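PDB 5OWU: importin subunit beta-1 from Saccharomyces cerevisiae, which carries proteins into the nucleus together with importin alpha, the adaptor that recognises the classical nuclear localization signal of the cargo. Local coordinates for residues A[591-595]-A[625-629]; A[618-622]-A[640-644]. All blocks are in the same frame, centred on the assembly; numbering follows the deposited sequence. Where two conformers were deposited one is given.

Contact 1: residues A[591-595]-A[625-629]; sequences VEPVA and LAASL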
loop_
_atom_site.group_PDB
_atom_site.type_symbol
_atom_site.label_atom_id
_atom_site.label_comp_id
_atom_site.label_asym_id
_atom_site.label_seq_id
_atom_site.Cartn_x
_atom_site.Cartn_y
_atom_site.Cartn_z
ATOM N N VAL A 591 -21.830 21.998 -21.881
ATOM C CA VAL A 591 -22.659 20.932 -21.322
ATOM C C VAL A 591 -24.149 21.267 -21.335
ATOM O O VAL A 591 -24.980 20.364 -21.489
ATOM C CB VAL A 591 -22.192 20.618 -19.891
ATOM C CG1 VAL A 591 -23.052 19.562 -19.266
ATOM C CG2 VAL A 591 -20.744 20.160 -19.886
ATOM N N GLU A 592 -24.510 22.536 -21.155
ATOM C CA GLU A 592 -25.919 22.908 -21.017
ATOM C C GLU A 592 -26.815 22.289 -22.084
ATOM O O GLU A 592 -27.790 21.610 -21.720
ATOM C CB GLU A 592 -26.028 24.439 -21.018
ATOM C CG GLU A 592 -27.451 24.974 -21.135
ATOM C CD GLU A 592 -28.369 24.441 -20.051
ATOM O OE1 GLU A 592 -27.856 23.976 -19.012
ATOM O OE2 GLU A 592 -29.605 24.484 -20.241
ATOM N N PRO A 593 -26.538 22.441 -23.381
ATOM C CA PRO A 593 -27.505 21.973 -24.390
ATOM C C PRO A 593 -27.844 20.497 -24.284
ATOM O O PRO A 593 -28.951 20.101 -24.663
ATOM C CB PRO A 593 -26.805 22.290 -25.722
ATOM C CG PRO A 593 -25.761 23.301 -25.388
ATOM C CD PRO A 593 -25.318 22.983 -24.001
ATOM N N VAL A 594 -26.924 19.669 -23.782
ATOM C CA VAL A 594 -27.124 18.226 -23.731
ATOM C C VAL A 594 -27.530 17.742 -22.342
ATOM O O VAL A 594 -27.799 16.540 -22.161
ATOM C CB VAL A 594 -25.854 17.491 -24.217
ATOM C CG1 VAL A 594 -25.559 17.845 -25.671
ATOM C CG2 VAL A 594 -24.652 17.832 -23.347
ATOM N N ALA A 595 -27.636 18.653 -21.370
ATOM C CA ALA A 595 -27.882 18.260 -19.985
ATOM C C ALA A 595 -29.075 17.320 -19.876
ATOM O O ALA A 595 -28.963 16.202 -19.354
ATOM C CB ALA A 595 -28.096 19.506 -19.126
ATOM N N LEU A 625 -21.931 16.759 -13.819
ATOM C CA LEU A 625 -22.958 17.568 -14.471
ATOM C C LEU A 625 -23.519 18.630 -13.524
ATOM O O LEU A 625 -23.697 19.786 -13.917
ATOM C CB LEU A 625 -24.077 16.671 -15.001
ATOM C CG LEU A 625 -25.133 17.360 -15.868
ATOM C CD1 LEU A 625 -24.497 18.002 -17.067
ATOM C CD2 LEU A 625 -26.205 16.383 -16.317
ATOM N N ALA A 626 -23.799 18.262 -12.274
ATOM C CA ALA A 626 -24.261 19.246 -11.293
ATOM C C ALA A 626 -23.243 20.367 -11.115
ATOM O O ALA A 626 -23.592 21.555 -11.156
ATOM C CB ALA A 626 -24.535 18.561 -9.954
ATOM N N ALA A 627 -21.973 20.005 -10.921
ATOM C CA ALA A 627 -20.929 21.013 -10.777
ATOM C C ALA A 627 -20.905 21.954 -11.974
ATOM O O ALA A 627 -20.725 23.167 -11.815
ATOM C CB ALA A 627 -19.566 20.340 -10.599
ATOM N N SER A 628 -21.108 21.422 -13.179
ATOM C CA SER A 628 -21.016 22.254 -14.376
ATOM C C SER A 628 -22.257 23.120 -14.582
ATOM O O SER A 628 -22.145 24.262 -15.037
ATOM C CB SER A 628 -20.774 21.369 -15.598
ATOM O OG SER A 628 -19.471 20.807 -15.532
ATOM N N LEU A 629 -23.444 22.606 -14.262
ATOM C CA LEU A 629 -24.674 23.355 -14.490
ATOM C C LEU A 629 -24.971 24.360 -13.390
ATOM O O LEU A 629 -25.710 25.320 -13.634
ATOM C CB LEU A 629 -25.868 22.407 -14.617
ATOM C CG LEU A 629 -25.909 21.483 -15.833
ATOM C CD1 LEU A 629 -27.197 20.682 -15.809
ATOM C CD2 LEU A 629 -25.794 22.264 -17.128
#
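Leu629 divides its two methyl groups between Ala595 and Glu592: Leu629 CD1 lies 3.6 Å from Ala595 CB, while CD2 touches that carbon more distantly and comes up against Glu592, near its OE1 and CA. The Leu629 side chain meets that of Glu592 at about a right angle, and the acid's chain, bent at its second torsion (chi2 56°), brings OE1 to 3.3 Å from Leu629 CD2. That is an oxygen against a methyl, a van der Waals touch without polar pairing. Val591 and Leu625 approach each other obliquely. With Val591 CG1 anti to the backbone N (chi1 178°), this branch faces the helix; its closest approach to Leu625 is too short to be trusted, but the same methyl also comes within 4.4 Å of Leu629 CD2. Leu625 reaches the other end of 591-595 as well, its CD2 lying 4.1 Å from Ala595 O and its CD1 4.4 Å from Ala595 CB. Thus two leucines one turn apart on helix 615-629 receive the loop leading into helix 595-607, joining the start and end of HEAT repeat 14 (592-629), with Val591 just ahead of it. Ser628 sits beside Val591 but gives its hydroxyl to Ile584 O of helix 563-586. The 238 Å² buried here is mostly aliphatic, with one carboxylate oxygen at its margin; no polar bond joins the segments, and Glu592 N is buried without a partner in the model.

Contact 2: residues A[618-622]-A[640-644]; sequences VFYAI and FSPYL
Phe619 and Phe640 bring their rings together where HEAT repeat 14 meets HEAT repeat 15 in the importin beta solenoid. The centroids are 5.3 Å apart and the planes are inclined by 50°, an oblique pairing that is neither a stack nor edge-to-face. Phe640 CE1 lies over one face of Phe619, displaced toward the rim, and the closest atoms of the pair are Phe619 CE2 and Phe640 CZ at 3.6 Å. Phe619 CE2 also comes within 4.1 Å of Leu644 CA. Ile622, one turn farther along the helix, supplies a CH-pi contact: its CG2 stands over a face of Phe640, 4.1 Å from the centroid and 19° off the ring normal. Its CD1 also touches Phe640 CE1, so two branches of one isoleucine bear on the same ring. Phe640 extends to both partners with CG anti to its backbone N (chi1 -177°). Replacing Phe619 by alanine would take its ring away and is likely to open a gap between Phe640 and Leu644, with less to hold the Phe640 ring at its tilt. The axes of segments 618-622 and 640-644 are 12.8 Å apart at closest approach, a spacing bridged by these large side chains. Farther out, Phe662 of helix 655-669 meets Phe640 edge-to-face, and Phe602 of helix 595-607 packs on Ile622. Tyr643 carries its hydroxyl to a hydrogen bond with Glu607 OE2, while its backbone remains beside Phe619: Tyr643 O lies near the plane of that ring, at its edge, 3.8 Å from Phe619 CZ.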
loop_
_atom_site.group_PDB
_atom_site.type_symbol
_atom_site.label_atom_id
_atom_site.label_comp_id
_atom_site.label_asym_id
_atom_site.label_seq_id
_atom_site.Cartn_x
_atom_site.Cartn_y
_atom_site.Cartn_z
ATOM N N VAL A 618 -22.016 6.296 -12.439
ATOM C CA VAL A 618 -23.126 7.164 -12.815
ATOM C C VAL A 618 -23.201 8.351 -11.870
ATOM O O VAL A 618 -23.425 9.486 -12.295
ATOM C CB VAL A 618 -24.451 6.380 -12.832
ATOM C CG1 VAL A 618 -25.616 7.316 -13.126
ATOM C CG2 VAL A 618 -24.401 5.260 -13.864
ATOM N N PHE A 619 -23.030 8.105 -10.575
ATOM C CA PHE A 619 -23.051 9.187 -9.601
ATOM C C PHE A 619 -21.899 10.150 -9.832
ATOM O O PHE A 619 -22.059 11.362 -9.670
ATOM C CB PHE A 619 -22.994 8.615 -8.186
ATOM C CG PHE A 619 -24.342 8.397 -7.576
ATOM C CD1 PHE A 619 -25.188 7.415 -8.060
ATOM C CD2 PHE A 619 -24.767 9.180 -6.518
ATOM C CE1 PHE A 619 -26.442 7.222 -7.495
ATOM C CE2 PHE A 619 -26.009 8.988 -5.949
ATOM C CZ PHE A 619 -26.848 8.008 -6.440
ATOM N N TYR A 620 -20.722 9.630 -10.196
ATOM C CA TYR A 620 -19.606 10.507 -10.537
ATOM C C TYR A 620 -19.966 11.420 -11.703
ATOM O O TYR A 620 -19.664 12.623 -11.684
ATOM C CB TYR A 620 -18.361 9.674 -10.867
ATOM C CG TYR A 620 -17.565 9.219 -9.656
ATOM C CD1 TYR A 620 -17.166 10.128 -8.681
ATOM C CD2 TYR A 620 -17.211 7.885 -9.487
ATOM C CE1 TYR A 620 -16.440 9.722 -7.576
ATOM C CE2 TYR A 620 -16.483 7.470 -8.380
ATOM C CZ TYR A 620 -16.105 8.393 -7.428
ATOM O OH TYR A 620 -15.385 7.993 -6.327
ATOM N N ALA A 621 -20.636 10.875 -12.724
ATOM C CA ALA A 621 -20.983 11.706 -13.873
ATOM C C ALA A 621 -22.098 12.693 -13.532
ATOM O O ALA A 621 -22.099 13.836 -14.011
ATOM C CB ALA A 621 -21.387 10.825 -15.051
ATOM N N ILE A 622 -23.060 12.269 -12.713
ATOM C CA ILE A 622 -24.116 13.178 -12.277
ATOM C C ILE A 622 -23.512 14.317 -11.471
ATOM O O ILE A 622 -23.868 15.485 -11.649
ATOM C CB ILE A 622 -25.183 12.414 -11.472
ATOM C CG1 ILE A 622 -25.943 11.452 -12.395
ATOM C CG2 ILE A 622 -26.140 13.388 -10.783
ATOM C CD1 ILE A 622 -26.927 10.565 -11.684
ATOM N N PHE A 640 -33.820 13.145 -8.693
ATOM C CA PHE A 640 -32.573 12.541 -8.234
ATOM C C PHE A 640 -32.591 12.244 -6.739
ATOM O O PHE A 640 -31.901 11.326 -6.286
ATOM C CB PHE A 640 -31.398 13.456 -8.577
ATOM C CG PHE A 640 -30.063 12.887 -8.216
ATOM C CD1 PHE A 640 -29.674 11.649 -8.690
ATOM C CD2 PHE A 640 -29.193 13.592 -7.410
ATOM C CE1 PHE A 640 -28.440 11.124 -8.353
ATOM C CE2 PHE A 640 -27.964 13.074 -7.077
ATOM C CZ PHE A 640 -27.586 11.844 -7.544
ATOM N N SER A 641 -33.385 12.982 -5.967
ATOM C CA SER A 641 -33.354 12.869 -4.509
ATOM C C SER A 641 -33.527 11.445 -4.002
ATOM O O SER A 641 -32.751 11.029 -3.125
ATOM C CB SER A 641 -34.430 13.787 -3.910
ATOM O OG SER A 641 -34.549 13.569 -2.515
ATOM N N PRO A 642 -34.497 10.659 -4.476
ATOM C CA PRO A 642 -34.615 9.283 -3.960
ATOM C C PRO A 642 -33.347 8.471 -4.157
ATOM O O PRO A 642 -32.879 7.806 -3.218
ATOM C CB PRO A 642 -35.804 8.714 -4.754
ATOM C CG PRO A 642 -36.558 9.908 -5.230
ATOM C CD PRO A 642 -35.535 10.967 -5.472
ATOM N N TYR A 643 -32.765 8.524 -5.359
ATOM C CA TYR A 643 -31.510 7.825 -5.609
ATOM C C TYR A 643 -30.424 8.314 -4.667
ATOM O O TYR A 643 -29.711 7.513 -4.053
ATOM C CB TYR A 643 -31.068 8.029 -7.056
ATOM C CG TYR A 643 -32.039 7.510 -8.083
ATOM C CD1 TYR A 643 -32.188 6.150 -8.300
ATOM C CD2 TYR A 643 -32.785 8.384 -8.854
ATOM C CE1 TYR A 643 -33.070 5.678 -9.243
ATOM C CE2 TYR A 643 -33.666 7.922 -9.795
ATOM C CZ TYR A 643 -33.802 6.572 -9.987
ATOM O OH TYR A 643 -34.680 6.116 -10.932
ATOM N N LEU A 644 -30.280 9.634 -4.542
ATOM C CA LEU A 644 -29.242 10.190 -3.679
ATOM C C LEU A 644 -29.378 9.681 -2.249
ATOM O O LEU A 644 -28.406 9.207 -1.653
ATOM C CB LEU A 644 -29.297 11.715 -3.713
ATOM C CG LEU A 644 -28.355 12.433 -2.747
ATOM C CD1 LEU A 644 -26.905 12.077 -3.043
ATOM C CD2 LEU A 644 -28.592 13.931 -2.831
#

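Overall arrangement
Helix 615-629 takes part in both contacts, whose centres lie 14 Å apart on the same side of the chain's centre. In sequence the segments alternate: 591-595, then 618-622, then 625-629, and last 640-644, so the two contacts interleave. Contact 1 joins the start and end of HEAT repeat 14 (592-629), with Val591 just ahead of it, bringing the loop before helix 595-607 to the C-terminal end of helix 615-629. Contact 2 uses an earlier part of that helix to meet helix 637-649 of HEAT repeat 15. One helix thus packs within its own repeat and against the next, as expected of a HEAT solenoid, in which stacked helices build the superhelical body of this import receptor.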